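PDB 7DWN: predicted DNA-binding transcriptional regulator from Aliivibrio fischeri ES114, which probably acts as a LysR-type transcriptional regulator that binds regulatory DNA and controls transcription, here a tetramer of identical subunits. Local coordinates for residues A[192-197]-A[217-222]; A[183-188]-A[235-240]; A[204-209]-A[262-267]. All blocks are in the same frame, centred on the assembly; numbering follows the deposited sequence.

Contact 1 (A[192-197]-A[217-222]); sequences PWLTYS and PIFSSS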
loop_
_atom_site.group_PDB
_atom_site.type_symbol
_atom_site.label_atom_id
_atom_site.label_comp_id
_atom_site.label_asym_id
_atom_site.label_seq_id
_atom_site.Cartn_x
_atom_site.Cartn_y
_atom_site.Cartn_z
ATOM N N PRO A 192 -7.534 -17.758 -41.075
ATOM C CA PRO A 192 -8.082 -17.124 -39.870
ATOM C C PRO A 192 -7.481 -17.765 -38.633
ATOM O O PRO A 192 -7.577 -18.977 -38.428
ATOM C CB PRO A 192 -9.585 -17.388 -39.978
ATOM C CG PRO A 192 -9.707 -18.541 -40.909
ATOM C CD PRO A 192 -8.587 -18.378 -41.890
ATOM N N TRP A 193 -6.851 -16.940 -37.801
ATOM C CA TRP A 193 -6.030 -17.412 -36.699
ATOM C C TRP A 193 -6.660 -16.960 -35.390
ATOM O O TRP A 193 -6.895 -15.761 -35.187
ATOM C CB TRP A 193 -4.604 -16.881 -36.847
ATOM C CG TRP A 193 -3.669 -17.255 -35.753
ATOM C CD1 TRP A 193 -3.707 -18.375 -34.978
ATOM C CD2 TRP A 193 -2.547 -16.490 -35.303
ATOM N NE1 TRP A 193 -2.672 -18.357 -34.072
ATOM C CE2 TRP A 193 -1.947 -17.208 -34.251
ATOM C CE3 TRP A 193 -1.991 -15.268 -35.689
ATOM C CZ2 TRP A 193 -0.819 -16.742 -33.583
ATOM C CZ3 TRP A 193 -0.874 -14.808 -35.025
ATOM C CH2 TRP A 193 -0.299 -15.542 -33.982
ATOM N N LEU A 194 -6.958 -17.929 -34.527
ATOM C CA LEU A 194 -7.457 -17.689 -33.179
ATOM C C LEU A 194 -6.274 -17.827 -32.230
ATOM O O LEU A 194 -5.783 -18.937 -31.998
ATOM C CB LEU A 194 -8.564 -18.682 -32.831
ATOM C CG LEU A 194 -9.638 -18.887 -33.901
ATOM C CD1 LEU A 194 -10.453 -20.137 -33.620
ATOM C CD2 LEU A 194 -10.542 -17.673 -33.986
ATOM N N THR A 195 -5.819 -16.708 -31.682
ATOM C CA THR A 195 -4.536 -16.651 -31.003
ATOM C C THR A 195 -4.704 -16.407 -29.510
ATOM O O THR A 195 -5.729 -15.903 -29.044
ATOM C CB THR A 195 -3.659 -15.547 -31.608
ATOM O OG1 THR A 195 -2.343 -15.617 -31.048
ATOM C CG2 THR A 195 -4.250 -14.175 -31.318
ATOM N N TYR A 196 -3.676 -16.791 -28.760
ATOM C CA TYR A 196 -3.516 -16.312 -27.400
ATOM C C TYR A 196 -2.949 -14.897 -27.423
ATOM O O TYR A 196 -2.591 -14.358 -28.473
ATOM C CB TYR A 196 -2.583 -17.225 -26.605
ATOM C CG TYR A 196 -3.002 -18.675 -26.561
ATOM C CD1 TYR A 196 -3.923 -19.123 -25.625
ATOM C CD2 TYR A 196 -2.460 -19.601 -27.443
ATOM C CE1 TYR A 196 -4.303 -20.449 -25.575
ATOM C CE2 TYR A 196 -2.835 -20.928 -27.401
ATOM C CZ TYR A 196 -3.758 -21.347 -26.466
ATOM O OH TYR A 196 -4.136 -22.668 -26.418
ATOM N N SER A 197 -2.867 -14.287 -26.245
ATOM C CA SER A 197 -2.034 -13.103 -26.110
ATOM C C SER A 197 -0.585 -13.499 -26.352
ATOM O O SER A 197 -0.109 -14.508 -25.822
ATOM C CB SER A 197 -2.204 -12.481 -24.723
ATOM O OG SER A 197 -1.420 -11.307 -24.592
ATOM N N PRO A 217 -4.693 -12.788 -37.697
ATOM C CA PRO A 217 -5.389 -12.905 -36.406
ATOM C C PRO A 217 -6.784 -12.306 -36.490
ATOM O O PRO A 217 -6.948 -11.138 -36.845
ATOM C CB PRO A 217 -4.491 -12.109 -35.445
ATOM C CG PRO A 217 -3.211 -11.857 -36.196
ATOM C CD PRO A 217 -3.584 -11.822 -37.638
ATOM N N ILE A 218 -7.794 -13.109 -36.161
ATOM C CA ILE A 218 -9.171 -12.630 -36.157
ATOM C C ILE A 218 -9.794 -12.654 -34.773
ATOM O O ILE A 218 -10.931 -12.196 -34.611
ATOM C CB ILE A 218 -10.051 -13.419 -37.146
ATOM C CG1 ILE A 218 -10.260 -14.848 -36.643
ATOM C CG2 ILE A 218 -9.432 -13.400 -38.536
ATOM C CD1 ILE A 218 -11.370 -15.581 -37.351
ATOM N N PHE A 219 -9.086 -13.162 -33.769
ATOM C CA PHE A 219 -9.637 -13.329 -32.434
ATOM C C PHE A 219 -8.500 -13.668 -31.486
ATOM O O PHE A 219 -7.632 -14.477 -31.822
ATOM C CB PHE A 219 -10.701 -14.435 -32.414
ATOM C CG PHE A 219 -11.257 -14.723 -31.052
ATOM C CD1 PHE A 219 -12.354 -14.024 -30.576
ATOM C CD2 PHE A 219 -10.693 -15.704 -30.253
ATOM C CE1 PHE A 219 -12.874 -14.291 -29.325
ATOM C CE2 PHE A 219 -11.207 -15.975 -29.002
ATOM C CZ PHE A 219 -12.299 -15.266 -28.536
ATOM N N SER A 220 -8.510 -13.048 -30.309
ATOM C CA SER A 220 -7.512 -13.309 -29.285
ATOM C C SER A 220 -8.205 -13.625 -27.969
ATOM O O SER A 220 -9.257 -13.058 -27.660
ATOM C CB SER A 220 -6.563 -12.119 -29.102
ATOM O OG SER A 220 -5.512 -12.446 -28.210
ATOM N N SER A 221 -7.613 -14.537 -27.202
ATOM C CA SER A 221 -8.153 -14.903 -25.902
ATOM C C SER A 221 -7.067 -15.584 -25.086
ATOM O O SER A 221 -6.209 -16.282 -25.630
ATOM C CB SER A 221 -9.369 -15.827 -26.034
ATOM O OG SER A 221 -9.957 -16.080 -24.770
ATOM N N SER A 222 -7.119 -15.370 -23.774
ATOM C CA SER A 222 -6.234 -16.069 -22.855
ATOM C C SER A 222 -6.798 -17.409 -22.411
ATOM O O SER A 222 -6.099 -18.160 -21.723
ATOM C CB SER A 222 -5.953 -15.201 -21.624
ATOM O OG SER A 222 -7.140 -14.962 -20.885
#
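T195 N and F219 O form one of three backbone hydrogen bonds that join two parallel strands. In the other two, I218 N donates to W193 O and S221 N to T195 O. The bond from T195 N to F219 O is the straightest, with 172° at its hydrogen and 2.9 Å from N to O. The partner of W193 is P217, but that of L194 is F219. The register therefore slips by one residue at a beta bulge, which leaves I218 as the extra residue. CA-H...O contacts fill in between these bonds; in one, Y196 CA lies 3.2 Å from S221 O.

Most of the apolar contacts fall on two faces. W193 and P217 lie on one, with T195 and S220. The W193 side chain runs with CG anti to the backbone N (chi1 178°), and its CE3 reaches P217 CG at 3.7 Å. T195 CB lies over one face of the same indole, near the rim. L194 and F219 are on the other face of the sheet, where L194 CD2 touches F219 CB at 3.6 Å. At the bulge, I218 CG1 also meets L194 CD2, and I218 CD1 reaches P192 CB at 3.7 Å.

Among the polar side chains, T195 OG1 donates to Y196 O at 2.9 Å, on a lone pair. S221 OG is bonded to V126 O of the second subunit.

The strands come before and after helix 201-209 in the chain, as a beta-alpha-beta unit. L194 and Y196 pack on helix 224-232, while W193 and Y196 touch helix 201-209. Beyond F219, S220 and S221, the second subunit adds a parallel strand and the sheet runs on across the interface.

Contact 2 (A[183-188]-A[235-240]); sequences YDFISQ and QGIAWL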
loop_
_atom_site.group_PDB
_atom_site.type_symbol
_atom_site.label_atom_id
_atom_site.label_comp_id
_atom_site.label_asym_id
_atom_site.label_seq_id
_atom_site.Cartn_x
_atom_site.Cartn_y
_atom_site.Cartn_z
ATOM N N TYR A 183 -9.446 -25.645 -42.745
ATOM C CA TYR A 183 -8.318 -24.773 -43.016
ATOM C C TYR A 183 -7.046 -25.606 -43.082
ATOM O O TYR A 183 -6.994 -26.740 -42.595
ATOM C CB TYR A 183 -8.188 -23.687 -41.948
ATOM C CG TYR A 183 -9.476 -22.945 -41.685
ATOM C CD1 TYR A 183 -9.937 -21.984 -42.575
ATOM C CD2 TYR A 183 -10.232 -23.205 -40.549
ATOM C CE1 TYR A 183 -11.115 -21.303 -42.343
ATOM C CE2 TYR A 183 -11.412 -22.526 -40.308
ATOM C CZ TYR A 183 -11.847 -21.574 -41.209
ATOM O OH TYR A 183 -13.019 -20.896 -40.977
ATOM N N ASP A 184 -6.014 -25.034 -43.691
ATOM C CA ASP A 184 -4.790 -25.782 -43.923
ATOM C C ASP A 184 -3.663 -24.801 -44.225
ATOM O O ASP A 184 -3.881 -23.594 -44.359
ATOM C CB ASP A 184 -4.976 -26.784 -45.062
ATOM C CG ASP A 184 -4.688 -26.180 -46.412
ATOM O OD1 ASP A 184 -3.497 -26.028 -46.729
ATOM O OD2 ASP A 184 -5.636 -25.837 -47.147
ATOM N N PHE A 185 -2.450 -25.344 -44.361
ATOM C CA PHE A 185 -1.260 -24.553 -44.652
ATOM C C PHE A 185 -0.692 -24.797 -46.049
ATOM O O PHE A 185 0.315 -24.173 -46.405
ATOM C CB PHE A 185 -0.167 -24.825 -43.606
ATOM C CG PHE A 185 -0.507 -24.329 -42.225
ATOM C CD1 PHE A 185 -0.475 -22.975 -41.931
ATOM C CD2 PHE A 185 -0.839 -25.221 -41.217
ATOM C CE1 PHE A 185 -0.785 -22.517 -40.663
ATOM C CE2 PHE A 185 -1.144 -24.771 -39.944
ATOM C CZ PHE A 185 -1.119 -23.417 -39.667
ATOM N N ILE A 186 -1.299 -25.679 -46.849
ATOM C CA ILE A 186 -0.810 -25.896 -48.210
ATOM C C ILE A 186 -1.160 -24.708 -49.098
ATOM O O ILE A 186 -0.384 -24.334 -49.988
ATOM C CB ILE A 186 -1.350 -27.223 -48.787
ATOM C CG1 ILE A 186 -0.978 -28.423 -47.901
ATOM C CG2 ILE A 186 -0.875 -27.411 -50.222
ATOM C CD1 ILE A 186 0.511 -28.632 -47.693
ATOM N N SER A 187 -2.318 -24.087 -48.876
ATOM C CA SER A 187 -2.665 -22.895 -49.637
ATOM C C SER A 187 -1.643 -21.799 -49.373
ATOM O O SER A 187 -1.227 -21.586 -48.231
ATOM C CB SER A 187 -4.066 -22.414 -49.249
ATOM O OG SER A 187 -5.059 -23.368 -49.579
ATOM N N GLN A 188 -1.218 -21.114 -50.437
ATOM C CA GLN A 188 -0.378 -19.936 -50.268
ATOM C C GLN A 188 -1.167 -18.757 -49.714
ATOM O O GLN A 188 -0.719 -17.616 -49.852
ATOM C CB GLN A 188 0.296 -19.553 -51.591
ATOM C CG GLN A 188 -0.646 -19.138 -52.711
ATOM C CD GLN A 188 0.095 -18.789 -53.972
ATOM O OE1 GLN A 188 1.205 -19.259 -54.187
ATOM N NE2 GLN A 188 -0.502 -17.943 -54.807
ATOM N N GLN A 235 -14.395 -21.354 -37.084
ATOM C CA GLN A 235 -14.046 -19.947 -37.225
ATOM C C GLN A 235 -12.584 -19.729 -37.590
ATOM O O GLN A 235 -12.250 -18.676 -38.144
ATOM C CB GLN A 235 -14.368 -19.191 -35.934
ATOM C CG GLN A 235 -15.847 -19.168 -35.588
ATOM C CD GLN A 235 -16.683 -18.494 -36.661
ATOM O OE1 GLN A 235 -17.762 -18.973 -37.016
ATOM N NE2 GLN A 235 -16.190 -17.378 -37.185
ATOM N N GLY A 236 -11.712 -20.686 -37.295
ATOM C CA GLY A 236 -10.306 -20.533 -37.606
ATOM C C GLY A 236 -9.502 -21.678 -37.022
ATOM O O GLY A 236 -10.058 -22.686 -36.576
ATOM N N ILE A 237 -8.186 -21.503 -37.035
ATOM C CA ILE A 237 -7.264 -22.503 -36.519
ATOM C C ILE A 237 -6.708 -22.022 -35.191
ATOM O O ILE A 237 -6.709 -20.826 -34.885
ATOM C CB ILE A 237 -6.112 -22.800 -37.496
ATOM C CG1 ILE A 237 -5.227 -21.562 -37.664
ATOM C CG2 ILE A 237 -6.664 -23.239 -38.821
ATOM C CD1 ILE A 237 -3.771 -21.893 -37.877
ATOM N N ALA A 238 -6.200 -22.967 -34.401
ATOM C CA ALA A 238 -5.561 -22.535 -33.165
ATOM C C ALA A 238 -4.588 -23.598 -32.677
ATOM O O ALA A 238 -4.752 -24.783 -32.959
ATOM C CB ALA A 238 -6.593 -22.224 -32.074
ATOM N N TRP A 239 -3.573 -23.150 -31.940
ATOM C CA TRP A 239 -2.646 -24.049 -31.265
ATOM C C TRP A 239 -3.245 -24.395 -29.909
ATOM O O TRP A 239 -3.231 -23.579 -28.984
ATOM C CB TRP A 239 -1.267 -23.414 -31.125
ATOM C CG TRP A 239 -0.401 -23.612 -32.330
ATOM C CD1 TRP A 239 0.576 -24.551 -32.493
ATOM C CD2 TRP A 239 -0.443 -22.859 -33.544
ATOM N NE1 TRP A 239 1.150 -24.424 -33.736
ATOM C CE2 TRP A 239 0.542 -23.392 -34.401
ATOM C CE3 TRP A 239 -1.217 -21.785 -33.990
ATOM C CZ2 TRP A 239 0.767 -22.887 -35.681
ATOM C CZ3 TRP A 239 -0.987 -21.283 -35.256
ATOM C CH2 TRP A 239 -0.003 -21.834 -36.087
ATOM N N LEU A 240 -3.773 -25.601 -29.791
ATOM C CA LEU A 240 -4.410 -26.013 -28.557
ATOM C C LEU A 240 -3.585 -27.086 -27.859
ATOM O O LEU A 240 -2.956 -27.913 -28.527
ATOM C CB LEU A 240 -5.822 -26.548 -28.823
ATOM C CG LEU A 240 -6.745 -25.558 -29.536
ATOM C CD1 LEU A 240 -8.132 -26.147 -29.739
ATOM C CD2 LEU A 240 -6.817 -24.266 -28.746
#
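The hydroxyl of Y183 sits beside Q235, with Y183 OH 3.6 Å from Q235 C, and is hydrogen-bonded to the backbone O of K234, just before that segment. This bond holds the far end of the phenol at the turn after helix 224-232. From there the ring lies along the backbone of 235-237. Its CE2 atom is 3.5 Å from G236 CA.

I237 is the middle of the apolar contact. Its two branches serve different aromatic residues. CG2 meets the base of the tyrosine, at 3.5 Å from Y183 CB. CG1 stands between the backbone N and the carbonyl carbon (chi1 65°). It carries CD1 the other way, to 3.5 Å from F185 CZ. The same F185 CZ also reaches W239 CH2, at 4.1 Å, so the tip of one phenylalanine ring touches both residues. The rings of F185 and W239 meet at a slant.

The loop 183-188 thus covers G236, I237 and W239 with two side chains, Y183 and F185. Y183 also packs on V191 and P192, and F185 on L215 and I257. W239 NE1 has a polar partner in L262 O.

Between the two segments themselves there is no direct hydrogen bond. The contact depends on the fit of Y183 and F185 against G236, I237 and W239. The Y183 OH bond to K234 O, just outside the segment, holds one end of the tyrosine. The chemistry is that of a small aromatic and aliphatic cluster, with the tyrosine hydroxyl satisfied at one end.

Contact 3 (A[204-209]-A[262-267]); sequences RQVEII and LRLPIE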
loop_
_atom_site.group_PDB
_atom_site.type_symbol
_atom_site.label_atom_id
_atom_site.label_comp_id
_atom_site.label_asym_id
_atom_site.label_seq_id
_atom_site.Cartn_x
_atom_site.Cartn_y
_atom_site.Cartn_z
ATOM N N ARG A 204 3.713 -17.052 -26.354
ATOM C CA ARG A 204 5.158 -16.976 -26.547
ATOM C C ARG A 204 5.694 -18.226 -27.233
ATOM O O ARG A 204 6.693 -18.153 -27.957
ATOM C CB ARG A 204 5.865 -16.754 -25.207
ATOM C CG ARG A 204 5.759 -15.327 -24.686
ATOM C CD ARG A 204 6.575 -15.102 -23.415
ATOM N NE ARG A 204 5.896 -15.573 -22.210
ATOM C CZ ARG A 204 6.288 -16.619 -21.489
ATOM N NH1 ARG A 204 7.363 -17.308 -21.846
ATOM N NH2 ARG A 204 5.609 -16.973 -20.404
ATOM N N GLN A 205 5.045 -19.376 -27.030
ATOM C CA GLN A 205 5.475 -20.571 -27.749
ATOM C C GLN A 205 5.102 -20.496 -29.229
ATOM O O GLN A 205 5.900 -20.878 -30.094
ATOM C CB GLN A 205 4.882 -21.825 -27.105
ATOM C CG GLN A 205 5.183 -21.969 -25.618
ATOM C CD GLN A 205 6.629 -21.671 -25.273
ATOM O OE1 GLN A 205 7.553 -22.256 -25.841
ATOM N NE2 GLN A 205 6.834 -20.752 -24.335
ATOM N N VAL A 206 3.898 -20.007 -29.541
ATOM C CA VAL A 206 3.488 -19.884 -30.943
ATOM C C VAL A 206 4.365 -18.873 -31.680
ATOM O O VAL A 206 4.649 -19.028 -32.884
ATOM C CB VAL A 206 1.993 -19.512 -31.030
ATOM C CG1 VAL A 206 1.575 -19.265 -32.475
ATOM C CG2 VAL A 206 1.141 -20.609 -30.413
ATOM N N GLU A 207 4.818 -17.835 -30.972
ATOM C CA GLU A 207 5.680 -16.826 -31.579
ATOM C C GLU A 207 6.973 -17.416 -32.137
ATOM O O GLU A 207 7.594 -16.802 -33.011
ATOM C CB GLU A 207 6.002 -15.737 -30.549
ATOM C CG GLU A 207 6.624 -14.479 -31.130
ATOM C CD GLU A 207 5.651 -13.681 -31.976
ATOM O OE1 GLU A 207 4.426 -13.876 -31.830
ATOM O OE2 GLU A 207 6.113 -12.855 -32.790
ATOM N N ILE A 208 7.384 -18.594 -31.663
ATOM C CA ILE A 208 8.631 -19.193 -32.132
ATOM C C ILE A 208 8.516 -19.608 -33.594
ATOM O O ILE A 208 9.453 -19.428 -34.381
ATOM C CB ILE A 208 9.019 -20.381 -31.232
ATOM C CG1 ILE A 208 9.388 -19.890 -29.831
ATOM C CG2 ILE A 208 10.171 -21.173 -31.839
ATOM C CD1 ILE A 208 10.572 -18.948 -29.807
ATOM N N ILE A 209 7.368 -20.158 -33.985
ATOM C CA ILE A 209 7.169 -20.683 -35.330
ATOM C C ILE A 209 6.268 -19.782 -36.166
ATOM O O ILE A 209 5.889 -20.162 -37.279
ATOM C CB ILE A 209 6.623 -22.119 -35.292
ATOM C CG1 ILE A 209 5.366 -22.200 -34.421
ATOM C CG2 ILE A 209 7.688 -23.080 -34.791
ATOM C CD1 ILE A 209 4.069 -21.996 -35.178
ATOM N N LEU A 262 5.655 -27.787 -36.392
ATOM C CA LEU A 262 4.703 -26.816 -35.867
ATOM C C LEU A 262 4.144 -27.224 -34.511
ATOM O O LEU A 262 3.640 -26.363 -33.781
ATOM C CB LEU A 262 3.555 -26.603 -36.857
ATOM C CG LEU A 262 3.921 -25.979 -38.205
ATOM C CD1 LEU A 262 2.677 -25.741 -39.045
ATOM C CD2 LEU A 262 4.693 -24.684 -38.008
ATOM N N ARG A 263 4.215 -28.507 -34.163
ATOM C CA ARG A 263 3.805 -28.960 -32.838
ATOM C C ARG A 263 4.826 -28.490 -31.809
ATOM O O ARG A 263 6.011 -28.830 -31.905
ATOM C CB ARG A 263 3.673 -30.481 -32.818
ATOM C CG ARG A 263 2.672 -31.041 -33.820
ATOM C CD ARG A 263 2.585 -32.558 -33.713
ATOM N NE ARG A 263 1.479 -33.119 -34.487
ATOM C CZ ARG A 263 1.590 -33.588 -35.726
ATOM N NH1 ARG A 263 2.762 -33.563 -36.343
ATOM N NH2 ARG A 263 0.531 -34.084 -36.350
ATOM N N LEU A 264 4.378 -27.710 -30.825
ATOM C CA LEU A 264 5.323 -27.033 -29.942
ATOM C C LEU A 264 5.310 -27.646 -28.553
ATOM O O LEU A 264 4.231 -27.816 -27.977
ATOM C CB LEU A 264 4.984 -25.544 -29.853
ATOM C CG LEU A 264 4.932 -24.810 -31.192
ATOM C CD1 LEU A 264 4.159 -23.512 -31.051
ATOM C CD2 LEU A 264 6.337 -24.548 -31.708
ATOM N N PRO A 265 6.457 -27.975 -27.966
ATOM C CA PRO A 265 6.441 -28.554 -26.617
ATOM C C PRO A 265 6.074 -27.520 -25.562
ATOM O O PRO A 265 6.466 -26.354 -25.641
ATOM C CB PRO A 265 7.877 -29.058 -26.432
ATOM C CG PRO A 265 8.691 -28.185 -27.317
ATOM C CD PRO A 265 7.822 -27.890 -28.514
ATOM N N ILE A 266 5.295 -27.964 -24.572
ATOM C CA ILE A 266 4.996 -27.191 -23.373
ATOM C C ILE A 266 5.090 -28.133 -22.179
ATOM O O ILE A 266 4.985 -29.352 -22.315
ATOM C CB ILE A 266 3.603 -26.517 -23.416
ATOM C CG1 ILE A 266 2.506 -27.546 -23.706
ATOM C CG2 ILE A 266 3.575 -25.387 -24.437
ATOM C CD1 ILE A 266 1.100 -26.965 -23.661
ATOM N N GLU A 267 5.305 -27.557 -21.000
ATOM C CA GLU A 267 5.412 -28.325 -19.767
ATOM C C GLU A 267 4.554 -27.663 -18.703
ATOM O O GLU A 267 4.454 -26.434 -18.667
ATOM C CB GLU A 267 6.864 -28.402 -19.278
ATOM C CG GLU A 267 7.844 -28.956 -20.294
ATOM C CD GLU A 267 9.274 -28.573 -19.980
ATOM O OE1 GLU A 267 9.493 -27.880 -18.963
ATOM O OE2 GLU A 267 10.178 -28.956 -20.752
HETATM O O HOH W 1 7.470 -24.524 -27.149
#
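The flat carboxamide of Q205 reaches P265 through a water. Both of its ends are bonded. The water donates to Q205 OE1 at 2.6 Å and also to P265 O at 2.6 Å, so it bridges helix and strand. At the other end, Q205 NE2 is hydrogen-bonded to Y201 O, one turn earlier in the helix. These bonds would restrict rotation of the amide. The side chain is bent at chi2 (-45°), and its CG lies 4.0 Å from I266 CG2.

The rest of the contact is apolar. L264 points at the helix, and its two methyls part ways. CD1 goes to the helix backbone, 3.3 Å from Q205 O, and also touches V206. L264 CD2 meets I209 CG2 at 3.7 Å. L264 and I209 reach toward each other, tip to tip. I209 CD1 extends to L262 CD2 at 4.0 Å, and these two side chains cross at about a right angle. V206, I209 and L264 all pack on W239 of strand 238-241 as well.

The 204-209 part of helix 201-209 runs nearly antiparallel to strand segment 264-267, at 160°, with a closest axis approach of 9.1 Å. This is helix-on-sheet packing, the layered arrangement found in the alpha/beta subdomains of LysR-type substrate-binding domains.

In the fold
All three contacts lie within the LysR-type substrate-binding domain, close to one another. The centres of contacts 1 and 2 are about 12 Å apart, and that of contact 3 is about 15 Å from each. Along the chain, contact 1 is nested in the loop closed by contact 2, and contact 3 crosses both. W239 connects them: its O takes a bond from Y196 OH, its NE1 bonds L262 O, and its ring meets W193. L194 N also bonds I237 O, which ties strand 191-195 to I237. Helix 201-209, part of contact 3, links the two strands of contact 1 in the chain and packs on W193 through V206. Together they build one compact unit, whose outer strand 215-221 meets the second subunit.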